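Local atomic coordinates of phytochromobilin synthase (Solanum lycopersicum, PDB entry 6KME), a protein that binds biliverdin IX alpha and probably reduces it to phytochromobilin, the precursor of the phytochrome chromophore, with ferredoxin as the likely electron donor. Residues 42-45 with 49-52; 115-120 with 124-129; 213-216 with 220-223; 273-278 with 286-291; 301-304 with 309-312. The protein carries 1 engineered substitution. All blocks are in the same frame, centred on the assembly; numbering follows the deposited sequence. Where two conformers were deposited one is given.

Contact 1: 42-45 with 49-52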
# COMPACT_ATOMS: atom_id res chain seq x y z
N GLU A 42 2.24 11.40 14.55
CA GLU A 42 2.42 12.78 15.01
C GLU A 42 2.07 13.79 13.92
O GLU A 42 1.37 14.78 14.17
CB GLU A 42 3.85 13.01 15.49
CG GLU A 42 4.24 12.22 16.72
CD GLU A 42 4.34 13.09 17.95
OE1 GLU A 42 3.51 14.02 18.09
OE2 GLU A 42 5.25 12.86 18.77
N GLU A 43 2.58 13.57 12.70
CA GLU A 43 2.28 14.49 11.60
C GLU A 43 0.78 14.52 11.31
O GLU A 43 0.21 15.60 11.10
CB GLU A 43 3.05 14.10 10.33
CG GLU A 43 4.53 14.45 10.36
CD GLU A 43 4.84 15.94 10.23
OE1 GLU A 43 4.32 16.62 9.32
OE2 GLU A 43 5.63 16.43 11.07
N THR A 44 0.12 13.36 11.30
CA THR A 44 -1.31 13.33 11.03
C THR A 44 -2.07 14.19 12.04
O THR A 44 -3.00 14.92 11.67
CB THR A 44 -1.84 11.89 11.04
OG1 THR A 44 -0.97 11.06 10.26
CG2 THR A 44 -3.26 11.83 10.46
N ASN A 45 -1.68 14.13 13.31
CA ASN A 45 -2.37 14.91 14.33
C ASN A 45 -2.06 16.40 14.27
O ASN A 45 -2.59 17.15 15.10
CB ASN A 45 -2.04 14.35 15.71
CG ASN A 45 -2.90 13.14 16.06
OD1 ASN A 45 -4.06 13.04 15.65
ND2 ASN A 45 -2.33 12.21 16.83
N LEU A 49 -7.44 15.18 13.77
CA LEU A 49 -7.36 14.48 15.04
C LEU A 49 -7.70 13.02 14.81
O LEU A 49 -8.83 12.70 14.42
CB LEU A 49 -8.29 15.10 16.09
CG LEU A 49 -8.25 14.39 17.45
CD1 LEU A 49 -6.82 14.32 17.98
CD2 LEU A 49 -9.16 15.08 18.45
N LEU A 50 -6.73 12.14 15.04
CA LEU A 50 -6.99 10.72 14.91
C LEU A 50 -7.81 10.22 16.09
O LEU A 50 -7.70 10.71 17.22
CB LEU A 50 -5.67 9.94 14.82
CG LEU A 50 -4.82 10.12 13.57
CD1 LEU A 50 -3.42 9.53 13.78
CD2 LEU A 50 -5.48 9.45 12.36
N SER A 51 -8.67 9.25 15.81
CA SER A 51 -9.39 8.56 16.86
C SER A 51 -9.09 7.07 16.76
O SER A 51 -8.72 6.58 15.69
CB SER A 51 -10.90 8.82 16.78
OG SER A 51 -11.43 8.45 15.52
N PRO A 52 -9.21 6.33 17.86
CA PRO A 52 -8.89 4.89 17.80
C PRO A 52 -9.87 4.15 16.90
O PRO A 52 -11.08 4.40 16.93
CB PRO A 52 -9.02 4.45 19.26
CG PRO A 52 -9.96 5.43 19.88
CD PRO A 52 -9.69 6.74 19.19

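Contact 2: 115-120 with 124-129. With BLA (biliverdine IX alpha), chain B.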
# COMPACT_ATOMS: atom_id res chain seq x y z
N ALA A 115 2.92 2.13 2.16
CA ALA A 115 4.34 1.88 2.46
C ALA A 115 4.48 0.42 2.87
O ALA A 115 3.93 0.01 3.90
CB ALA A 115 4.86 2.81 3.55
N ASN A 116 5.19 -0.35 2.06
CA ASN A 116 5.40 -1.79 2.28
C ASN A 116 6.90 -2.06 2.20
O ASN A 116 7.47 -2.15 1.10
CB ASN A 116 4.62 -2.63 1.28
CG ASN A 116 3.15 -2.73 1.62
OD1 ASN A 116 2.38 -1.82 1.34
ND2 ASN A 116 2.77 -3.82 2.25
N PHE A 117 7.54 -2.18 3.36
CA PHE A 117 8.99 -2.34 3.44
C PHE A 117 9.30 -3.73 3.96
O PHE A 117 8.92 -4.07 5.09
CB PHE A 117 9.62 -1.30 4.36
CG PHE A 117 9.33 0.13 4.00
CD1 PHE A 117 8.79 0.48 2.76
CD2 PHE A 117 9.63 1.14 4.89
CE1 PHE A 117 8.54 1.81 2.44
CE2 PHE A 117 9.38 2.48 4.58
CZ PHE A 117 8.84 2.81 3.35
N PHE A 118 10.01 -4.54 3.17
CA PHE A 118 10.45 -5.85 3.63
C PHE A 118 11.97 -5.87 3.70
O PHE A 118 12.65 -5.84 2.66
CB PHE A 118 9.92 -6.97 2.74
CG PHE A 118 10.41 -8.32 3.18
CD1 PHE A 118 9.86 -8.93 4.30
CD2 PHE A 118 11.45 -8.94 2.52
CE1 PHE A 118 10.33 -10.17 4.73
CE2 PHE A 118 11.93 -10.17 2.94
CZ PHE A 118 11.36 -10.79 4.05
N THR A 119 12.50 -5.98 4.92
CA THR A 119 13.93 -5.87 5.17
C THR A 119 14.46 -7.11 5.87
O THR A 119 13.80 -7.67 6.75
CB THR A 119 14.20 -4.60 6.00
OG1 THR A 119 13.80 -3.45 5.24
CG2 THR A 119 15.67 -4.48 6.36
N THR A 120 15.63 -7.55 5.45
CA THR A 120 16.40 -8.59 6.13
C THR A 120 17.77 -8.01 6.47
O THR A 120 18.04 -6.83 6.24
CB THR A 120 16.56 -9.81 5.25
OG1 THR A 120 17.41 -9.45 4.15
CG2 THR A 120 15.21 -10.28 4.73
N ASN A 124 16.62 -5.26 1.02
CA ASN A 124 15.43 -4.45 1.20
C ASN A 124 14.60 -4.50 -0.07
O ASN A 124 15.14 -4.32 -1.16
CB ASN A 124 15.79 -3.00 1.53
CG ASN A 124 16.62 -2.89 2.78
OD1 ASN A 124 16.09 -2.65 3.87
ND2 ASN A 124 17.91 -3.08 2.65
N ILE A 125 13.30 -4.78 0.08
CA ILE A 125 12.35 -4.85 -1.03
C ILE A 125 11.21 -3.92 -0.66
O ILE A 125 10.51 -4.15 0.34
CB ILE A 125 11.84 -6.28 -1.29
CG1 ILE A 125 13.01 -7.24 -1.53
CG2 ILE A 125 10.87 -6.30 -2.46
CD1 ILE A 125 12.61 -8.71 -1.73
N ILE A 126 11.03 -2.85 -1.44
CA ILE A 126 10.37 -1.63 -0.99
C ILE A 126 9.33 -1.19 -2.01
O ILE A 126 9.65 -1.04 -3.20
CB ILE A 126 11.38 -0.49 -0.77
CG1 ILE A 126 12.53 -0.91 0.16
CG2 ILE A 126 10.69 0.79 -0.29
CD1 ILE A 126 12.10 -1.15 1.61
N VAL A 127 8.10 -0.94 -1.56
CA VAL A 127 7.12 -0.18 -2.32
C VAL A 127 6.64 0.99 -1.46
O VAL A 127 6.19 0.79 -0.32
CB VAL A 127 5.94 -1.05 -2.80
CG1 VAL A 127 4.85 -0.17 -3.45
CG2 VAL A 127 6.39 -2.11 -3.79
N LEU A 128 6.75 2.20 -2.00
CA LEU A 128 6.27 3.42 -1.35
C LEU A 128 5.52 4.24 -2.39
O LEU A 128 6.09 4.58 -3.43
CB LEU A 128 7.45 4.22 -0.77
CG LEU A 128 7.15 5.61 -0.18
CD1 LEU A 128 6.20 5.48 1.02
CD2 LEU A 128 8.45 6.30 0.22
N ASP A 129 4.25 4.56 -2.12
CA ASP A 129 3.46 5.20 -3.17
C ASP A 129 2.23 5.89 -2.60
O ASP A 129 1.78 5.60 -1.48
CB ASP A 129 3.02 4.19 -4.23
CG ASP A 129 2.52 4.84 -5.51
OD1 ASP A 129 2.91 6.00 -5.82
OD2 ASP A 129 1.74 4.18 -6.23
CHA BLA B . 8.19 -8.67 -2.91
NA BLA B . 6.35 -6.85 -2.78
C1A BLA B . 7.27 -7.63 -3.51
C2A BLA B . 7.14 -7.24 -4.91
C3A BLA B . 6.10 -6.21 -4.99
C4A BLA B . 5.63 -5.99 -3.65
CMA BLA B . 5.58 -5.45 -6.21
CAA BLA B . 7.98 -7.90 -6.04
CBA BLA B . 7.36 -9.22 -6.41
CGA BLA B . 6.29 -9.03 -7.55
O1A BLA B . 6.75 -8.45 -8.48
O2A BLA B . 5.22 -9.51 -7.28
CHB BLA B . 4.56 -5.00 -3.16
NB BLA B . 2.81 -5.11 -4.84
C1B BLA B . 3.27 -4.69 -3.57
C2B BLA B . 2.22 -3.56 -3.20
C3B BLA B . 1.14 -3.60 -4.08
C4B BLA B . 1.49 -4.65 -5.14
CMB BLA B . 2.34 -2.82 -1.88
OB BLA B . 0.85 -5.12 -6.07
CAB BLA B . -0.17 -2.91 -4.34
CBB BLA B . -1.22 -3.03 -5.18
NC BLA B . 6.01 -7.58 1.80
C1C BLA B . 5.12 -6.73 2.50
C2C BLA B . 4.95 -7.37 3.88
C3C BLA B . 5.74 -8.52 3.91
C4C BLA B . 6.45 -8.68 2.55
CMC BLA B . 4.02 -6.69 4.90
OC BLA B . 4.69 -5.75 1.91
CAC BLA B . 5.88 -9.45 5.06
CBC BLA B . 5.03 -9.87 6.03
CHD BLA B . 7.32 -9.58 1.98
ND BLA B . 7.50 -8.80 -0.49
C1D BLA B . 7.79 -9.60 0.53
C2D BLA B . 8.77 -10.70 0.15
C3D BLA B . 9.06 -10.51 -1.19
C4D BLA B . 8.25 -9.27 -1.66
CMD BLA B . 9.22 -11.72 1.18
CAD BLA B . 9.97 -11.27 -2.17
CBD BLA B . 9.44 -12.63 -2.56
CGD BLA B . 8.15 -12.61 -3.49
O1D BLA B . 7.28 -13.34 -3.06
O2D BLA B . 8.25 -11.88 -4.47

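Contact 3: 213-216 with 220-223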
# COMPACT_ATOMS: atom_id res chain seq x y z
N GLU A 213 -12.06 17.79 -0.67
CA GLU A 213 -13.42 18.17 -0.34
C GLU A 213 -14.33 16.96 -0.55
O GLU A 213 -14.10 16.14 -1.44
CB GLU A 213 -13.87 19.36 -1.18
CG GLU A 213 -12.90 20.54 -1.15
CD GLU A 213 -13.01 21.39 0.12
OE1 GLU A 213 -14.15 21.63 0.59
OE2 GLU A 213 -11.96 21.83 0.64
N GLY A 214 -15.34 16.84 0.30
CA GLY A 214 -16.20 15.67 0.25
C GLY A 214 -17.07 15.67 -0.99
O GLY A 214 -17.61 16.70 -1.41
N GLU A 215 -17.21 14.49 -1.59
CA GLU A 215 -18.12 14.29 -2.70
C GLU A 215 -19.57 14.32 -2.22
O GLU A 215 -19.92 13.73 -1.19
CB GLU A 215 -17.81 12.95 -3.39
CG GLU A 215 -18.69 12.62 -4.59
CD GLU A 215 -18.59 13.66 -5.69
OE1 GLU A 215 -17.51 13.77 -6.31
OE2 GLU A 215 -19.58 14.39 -5.90
N THR A 216 -20.43 15.01 -2.97
CA THR A 216 -21.85 15.05 -2.63
C THR A 216 -22.73 14.19 -3.53
O THR A 216 -23.84 13.82 -3.13
CB THR A 216 -22.36 16.51 -2.64
OG1 THR A 216 -21.96 17.18 -3.84
CG2 THR A 216 -21.80 17.26 -1.44
N GLN A 220 -21.15 9.04 -7.61
CA GLN A 220 -19.70 9.16 -7.55
C GLN A 220 -19.14 8.53 -6.28
O GLN A 220 -18.08 7.89 -6.32
CB GLN A 220 -19.28 10.63 -7.65
CG GLN A 220 -17.79 10.80 -7.81
CD GLN A 220 -17.23 10.03 -8.99
OE1 GLN A 220 -16.38 9.14 -8.84
NE2 GLN A 220 -17.73 10.34 -10.18
N ILE A 221 -19.84 8.67 -5.15
CA ILE A 221 -19.39 8.01 -3.93
C ILE A 221 -19.39 6.50 -4.12
O ILE A 221 -18.46 5.81 -3.68
CB ILE A 221 -20.26 8.44 -2.74
CG1 ILE A 221 -20.12 9.95 -2.52
CG2 ILE A 221 -19.85 7.69 -1.47
CD1 ILE A 221 -21.05 10.53 -1.50
N ALA A 222 -20.42 5.96 -4.78
CA ALA A 222 -20.45 4.52 -5.06
C ALA A 222 -19.29 4.12 -5.96
O ALA A 222 -18.69 3.06 -5.76
CB ALA A 222 -21.78 4.13 -5.69
N CYS A 223 -18.98 4.93 -6.97
CA CYS A 223 -17.85 4.62 -7.83
C CYS A 223 -16.54 4.63 -7.04
O CYS A 223 -15.71 3.72 -7.20
CB CYS A 223 -17.77 5.61 -9.00
SG CYS A 223 -18.80 5.18 -10.43

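Contact 4: 273-278 with 286-291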
# COMPACT_ATOMS: atom_id res chain seq x y z
N THR A 273 -16.40 -10.68 -5.80
CA THR A 273 -15.25 -11.50 -5.46
C THR A 273 -14.03 -11.08 -6.28
O THR A 273 -14.13 -10.32 -7.24
CB THR A 273 -15.54 -12.98 -5.73
OG1 THR A 273 -15.74 -13.16 -7.14
CG2 THR A 273 -16.79 -13.42 -4.99
N PHE A 274 -12.87 -11.60 -5.87
CA PHE A 274 -11.66 -11.45 -6.67
C PHE A 274 -11.90 -11.89 -8.11
O PHE A 274 -11.51 -11.18 -9.05
CB PHE A 274 -10.52 -12.23 -6.02
CG PHE A 274 -9.20 -12.12 -6.75
CD1 PHE A 274 -8.31 -11.11 -6.45
CD2 PHE A 274 -8.87 -13.03 -7.75
CE1 PHE A 274 -7.10 -11.01 -7.13
CE2 PHE A 274 -7.66 -12.92 -8.44
CZ PHE A 274 -6.77 -11.91 -8.12
N LEU A 275 -12.57 -13.02 -8.33
CA LEU A 275 -12.78 -13.46 -9.71
C LEU A 275 -13.80 -12.59 -10.46
O LEU A 275 -13.74 -12.52 -11.69
CB LEU A 275 -13.21 -14.93 -9.76
CG LEU A 275 -12.10 -15.94 -9.40
CD1 LEU A 275 -12.66 -17.39 -9.52
CD2 LEU A 275 -10.85 -15.77 -10.27
N ASP A 276 -14.70 -11.91 -9.75
CA ASP A 276 -15.57 -10.94 -10.42
C ASP A 276 -14.76 -9.80 -11.02
O ASP A 276 -15.06 -9.33 -12.12
CB ASP A 276 -16.63 -10.39 -9.46
CG ASP A 276 -17.69 -11.41 -9.09
OD1 ASP A 276 -17.96 -12.33 -9.89
OD2 ASP A 276 -18.25 -11.28 -7.99
N TYR A 277 -13.74 -9.33 -10.30
CA TYR A 277 -12.93 -8.21 -10.79
C TYR A 277 -11.86 -8.67 -11.77
O TYR A 277 -11.53 -7.94 -12.71
CB TYR A 277 -12.24 -7.49 -9.63
CG TYR A 277 -13.13 -6.71 -8.69
CD1 TYR A 277 -13.83 -5.58 -9.13
CD2 TYR A 277 -13.25 -7.09 -7.35
CE1 TYR A 277 -14.65 -4.86 -8.26
CE2 TYR A 277 -14.06 -6.36 -6.48
CZ TYR A 277 -14.75 -5.25 -6.94
OH TYR A 277 -15.56 -4.53 -6.08
N PHE A 278 -11.29 -9.86 -11.56
CA PHE A 278 -10.14 -10.33 -12.32
C PHE A 278 -10.43 -11.73 -12.87
O PHE A 278 -9.83 -12.73 -12.43
CB PHE A 278 -8.87 -10.28 -11.46
CG PHE A 278 -8.72 -8.98 -10.69
CD1 PHE A 278 -8.33 -7.81 -11.34
CD2 PHE A 278 -9.00 -8.92 -9.33
CE1 PHE A 278 -8.21 -6.61 -10.64
CE2 PHE A 278 -8.89 -7.71 -8.62
CZ PHE A 278 -8.51 -6.56 -9.28
N GLY A 286 -12.73 -23.44 -11.42
CA GLY A 286 -13.45 -22.35 -10.80
C GLY A 286 -12.75 -21.71 -9.62
O GLY A 286 -13.30 -20.77 -9.03
N LYS A 287 -11.57 -22.19 -9.26
CA LYS A 287 -10.76 -21.62 -8.19
C LYS A 287 -9.91 -20.47 -8.73
O LYS A 287 -9.85 -20.23 -9.94
CB LYS A 287 -9.88 -22.71 -7.57
CG LYS A 287 -10.66 -23.92 -7.07
CD LYS A 287 -9.74 -25.02 -6.55
CE LYS A 287 -10.54 -26.14 -5.88
NZ LYS A 287 -9.67 -27.17 -5.24
N VAL A 288 -9.26 -19.76 -7.82
CA VAL A 288 -8.35 -18.68 -8.19
C VAL A 288 -6.99 -19.27 -8.56
O VAL A 288 -6.41 -20.06 -7.80
CB VAL A 288 -8.20 -17.67 -7.04
CG1 VAL A 288 -7.17 -16.62 -7.41
CG2 VAL A 288 -9.56 -17.01 -6.74
N ASN A 289 -6.48 -18.90 -9.73
CA ASN A 289 -5.20 -19.41 -10.19
C ASN A 289 -4.10 -19.13 -9.17
O ASN A 289 -3.99 -18.02 -8.64
CB ASN A 289 -4.85 -18.76 -11.53
CG ASN A 289 -3.76 -19.50 -12.28
OD1 ASN A 289 -2.71 -19.79 -11.72
ND2 ASN A 289 -4.02 -19.82 -13.55
N GLU A 290 -3.27 -20.15 -8.90
CA GLU A 290 -2.19 -20.00 -7.92
C GLU A 290 -1.13 -18.99 -8.34
O GLU A 290 -0.37 -18.52 -7.49
CB GLU A 290 -1.50 -21.35 -7.68
CG GLU A 290 -2.25 -22.28 -6.76
CD GLU A 290 -1.55 -23.63 -6.62
OE1 GLU A 290 -0.70 -23.94 -7.48
OE2 GLU A 290 -1.86 -24.36 -5.65
N LYS A 291 -1.03 -18.67 -9.63
CA LYS A 291 -0.05 -17.68 -10.06
C LYS A 291 -0.37 -16.32 -9.47
O LYS A 291 -1.53 -15.91 -9.41
CB LYS A 291 -0.05 -17.57 -11.59
CG LYS A 291 0.49 -18.80 -12.27
CD LYS A 291 0.92 -18.48 -13.68
CE LYS A 291 -0.18 -18.78 -14.66
NZ LYS A 291 0.28 -19.77 -15.70

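Contact 5: 301-304 with 309-312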
# COMPACT_ATOMS: atom_id res chain seq x y z
N ASN A 301 12.49 -1.70 -16.91
CA ASN A 301 12.82 -0.31 -16.66
C ASN A 301 11.57 0.45 -16.23
O ASN A 301 10.44 0.05 -16.52
CB ASN A 301 13.45 0.36 -17.90
CG ASN A 301 14.75 -0.29 -18.30
OD1 ASN A 301 14.93 -0.69 -19.46
ND2 ASN A 301 15.68 -0.41 -17.36
N ARG A 302 11.79 1.55 -15.52
CA ARG A 302 10.70 2.35 -14.98
C ARG A 302 9.77 2.79 -16.11
O ARG A 302 10.23 3.42 -17.07
CB ARG A 302 11.25 3.57 -14.25
CG ARG A 302 10.14 4.33 -13.49
CD ARG A 302 10.62 5.63 -12.89
NE ARG A 302 9.50 6.30 -12.22
CZ ARG A 302 9.07 5.97 -11.00
NH1 ARG A 302 9.69 5.01 -10.32
NH2 ARG A 302 8.02 6.59 -10.46
N PRO A 303 8.48 2.48 -16.04
CA PRO A 303 7.60 2.72 -17.20
C PRO A 303 7.00 4.12 -17.26
O PRO A 303 6.05 4.35 -18.02
CB PRO A 303 6.51 1.66 -17.03
CG PRO A 303 6.42 1.47 -15.56
CD PRO A 303 7.81 1.66 -15.01
N TRP A 304 7.54 5.06 -16.49
CA TRP A 304 7.18 6.48 -16.59
C TRP A 304 8.44 7.28 -16.88
O TRP A 304 9.49 7.03 -16.28
CB TRP A 304 6.55 7.00 -15.30
CG TRP A 304 5.23 6.41 -14.98
CD1 TRP A 304 4.01 6.84 -15.41
CD2 TRP A 304 4.98 5.29 -14.13
NE1 TRP A 304 3.01 6.04 -14.90
CE2 TRP A 304 3.59 5.08 -14.11
CE3 TRP A 304 5.81 4.43 -13.40
CZ2 TRP A 304 3.00 4.05 -13.38
CZ3 TRP A 304 5.23 3.41 -12.68
CH2 TRP A 304 3.83 3.23 -12.67
N GLU A 309 4.94 10.73 -17.59
CA GLU A 309 4.12 10.15 -18.66
C GLU A 309 4.42 8.67 -18.81
O GLU A 309 5.59 8.26 -18.83
CB GLU A 309 4.38 10.89 -19.97
CG GLU A 309 3.98 12.36 -19.92
CD GLU A 309 4.61 13.19 -21.02
OE1 GLU A 309 5.42 12.64 -21.80
OE2 GLU A 309 4.29 14.39 -21.10
N PHE A 310 3.37 7.86 -18.93
CA PHE A 310 3.54 6.42 -19.04
C PHE A 310 4.08 6.03 -20.42
O PHE A 310 3.53 6.42 -21.46
CB PHE A 310 2.21 5.71 -18.79
CG PHE A 310 2.33 4.23 -18.68
CD1 PHE A 310 2.70 3.64 -17.48
CD2 PHE A 310 2.08 3.41 -19.77
CE1 PHE A 310 2.82 2.25 -17.37
CE2 PHE A 310 2.20 2.02 -19.68
CZ PHE A 310 2.57 1.45 -18.48
N ILE A 311 5.17 5.26 -20.43
CA ILE A 311 5.83 4.82 -21.65
C ILE A 311 5.98 3.31 -21.73
O ILE A 311 6.56 2.81 -22.69
CB ILE A 311 7.20 5.50 -21.82
CG1 ILE A 311 8.13 5.10 -20.67
CG2 ILE A 311 7.07 7.01 -21.89
CD1 ILE A 311 9.51 5.71 -20.73
N GLY A 312 5.46 2.57 -20.75
CA GLY A 312 5.81 1.18 -20.47
C GLY A 312 6.08 0.20 -21.60
O GLY A 312 5.23 -0.01 -22.47

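Contact 1: 42-45 with 49-52
The side chains of Asn45 and Leu50 cross at about a right angle, and the oxygen of the amide is what meets the other segment. Asn45 OD1 accepts the backbone N-H of Leu50, with OD1 2.9 Å from N and an angle at the hydrogen of 175°. The donor also lies nearly along the C=O axis, making this a straight bond at both ends. CG of Asn45 stands anti to its carbonyl carbon, beside the backbone N (chi1 -81°), which swings the amide from the flank of helix 34-47 over to the returning chain. A short, flat side chain suits this task, since it carries an acceptor across without much bulk.

Next to the polar link lies an aliphatic one. Thr44 and Leu50 also cross at about a right angle, and both methyls of the leucine touch the threonine: CD2 of Leu50 is 3.8 Å from CG2 of Thr44, and CD1 of Leu50 is 3.9 Å from CB of Thr44. Being branched at CB, threonine can give its methyl to leucine while its hydroxyl faces another way, where OG1 bonds to Ala40 O and Tyr202 OH of helix 188-211. Leu49 contributes CD1, which lies 3.8 Å from Asn45 OD1.

Ser51, which follows, pairs through its backbone with Glu77 and begins the edge strand of the sheet. Since the side-chain bond uses a main-chain N-H of Leu50, it holds the backbone where the loop becomes strand, and the aliphatic carbons around OD1 probably shelter it in part from competing water.

Contact 2: 115-120 with 124-129
The ring of Phe117 has Val127 O and Leu128 CB at its edge, near the ring plane, while CG2 of Ile126 approaches CD1 of Phe117 obliquely at 3.6 Å. Phe118, the next residue, turns its ring to the other side of the sheet, where the methyl CMD of biliverdin lies over one face, 3.5 Å above the plane and offset toward the rim. CG of Phe118 is anti to the backbone N (chi1 178°), which lays the ring along the bilin, with CD1 of Phe118 3.5 Å from the bridge carbon CHD. A serine here would probably leave that methyl and bridge without their aromatic cover and open a gap beside Ile125.

Asn116, Ile125 and Val127 share this face. Asn116 ND2 donates to biliverdin OC at 2.7 Å, and its OD1 accepts from Arg235, a pairing that fixes which way the amide is turned. The branched carbons Ile125 CG2 and Val127 CG2 press on the bilin at CHA and CHB, a smooth apolar floor for a conjugated chain.

On the other face, Thr119 OG1 donates to Asn124 OD1 at 2.8 Å, and the two side chains lie side by side. Tyr33 also bonds to that hydroxyl and His191 to that amide oxygen, so buried polar atoms are matched. Ala115, Phe117, Ile126 and Leu128 pack there against helix 188-211.

Asn116 with Val127 and Phe118 with Ile125 form the hydrogen-bonded pairs, each joined by two N-H...O bonds. This is an antiparallel beta hairpin within the central sheet of a ferredoxin-dependent bilin reductase, one face lining the bilin pocket and the other backed by helix.

Contact 3: 213-216 with 220-223
Glu215 reaches over the first turn of helix 218-238, and its side chain meets Ile221 with CB and CG, and Gln220 from CG onward. CB of Glu215 is the first to touch, 3.9 Å from CG1 of Ile221. CG of Glu215 then settles between two residues, 3.7 Å from CG1 of Ile221 and equally far from CB of Gln220. A bend at chi2 (60°) turns the chain there, bringing the carboxylate carbon CD of Glu215 to 3.6 Å from CG of Gln220. At the tip the oxygens part company: OE1 of Glu215 rests 3.3 Å from CG of Gln220, whereas OE2 accepts the backbone N-H of Asp217, with a further weak bond from Thr216 N. A glutamate suits the place because its methylenes can lie on aliphatic neighbours while its charge reaches N-H groups near a helix start, where the helix dipole would probably favour the ionised form.

Ile221 answers from the helix with its long branch, crossing the glutamate obliquely; CD1 of Ile221 lies 3.4 Å from the carbonyl oxygen of Glu215.

The contact sits at the surface, where the loop leaving helix 188-211 turns into helix 218-238. Glu215 is also tied by backbone bonding to Glu107, and Ile221 touches Pro106 and Glu107, so the corner rests on the loop that connects sheet strands 96-104 and 112-119.

Contact 4: 273-278 with 286-291
The carbonyl oxygen of Phe274, whose ring meets Val288 across the contact, takes two N-H groups: Phe278 N at 2.8 Å and, weakly, Tyr277 N at 3.2 Å. These bonds close the single turn of helix 274-277. At its start, Thr273 OG1 accepts from Asp276 N, and Asp276 OD2 receives Thr273 N at 2.9 Å, the donor standing above the carboxylate plane by 40°. This reciprocal pair is a capping box, for which a threonine at the N-cap and an acidic residue three places on are well suited.

The turn presents two apolar side chains to the loop. CG of Phe274 is anti to its backbone N (chi1 -179°), carrying the ring toward Val288; the two side chains cross at about a right angle, with CE2 of Phe274 3.9 Å from CG1 of Val288. Leu275 and Val288 instead slide past each other in opposite directions, CG of Leu275 lying 3.8 Å from CG2 of Val288. A beta-branched valine can thus give one methyl to each neighbour. Leu275 CD1 also comes 3.5 Å from Gly286 O. Gly286 has positive phi (86°), where a CB would press on the preceding carbonyl oxygen.

Farther along, Asn289 OD1 accepts from Lys291 N at 2.9 Å, forming an Asx turn, and Lys238 binds the carbonyls of Asn289 and Lys291. Phe274 and Val288 both lean on Glu237 as well. The whole is a capped one-turn helix and a loop carrying an Asx turn, joined by a small apolar cluster near the surface, with Phe274 on its buried side, beside helix 218-238.

Contact 5: 301-304 with 309-312
A single backbone bridge between Trp304 and Phe310, reinforced by a T-shaped aromatic pair, folds the C-terminal tail after strand 297-298 back on itself. The ring of Phe310 points its edge at the face of the Trp304 five-membered ring, the centroids 5.2 Å apart and the planes at 76°. The nearest atoms are CD1 of Phe310 and NE1 of Trp304, at 3.5 Å. CG of Phe310 lies anti to the backbone N (chi1 -171°), which carries the ring across to the indole and over Pro303, whose CB is 3.8 Å from CE1 of Phe310.

Pro303 CG lies over the same indole face as Phe310 CD1, and Trp304 CE3 lies over a face of the Arg302 guanidinium, whose nitrogens bond to Pro177 O and Val179 O. A broad, flat tryptophan suits a site touched by so many groups. With a glycine here, the phenylalanine edge would probably lose the face it meets and its ring would be freer to turn.

The backbone is held by Pro303 O, which accepts Ile311 N at 2.7 Å in a nearly straight bond (173°) and also lies over a face of the Phe310 ring. Beside it, the CA of Trp304 makes a CA-H...O contact of 3.3 Å with Glu309 O.

Overall arrangement
Contact 2 is the buried one, its centre about 10 Å from the centre of the chain; contacts 1 and 5 are partly buried, and contacts 3 and 4 lie at the surface. Contacts 1 and 2 reach the same sheet, one at its edge strand and the other inside it, and both pack on helix 188-211. Contacts 3 and 4 share helix 218-238, one lying at its start and the other resting on its later residues. Chemistry follows place: paired backbone bonds and bilin contacts in the core, one side-chain-to-backbone bond in contact 1, one backbone bond with an aromatic pair in contact 5, and carbon packing beside local capping or turn bonds in contacts 3 and 4.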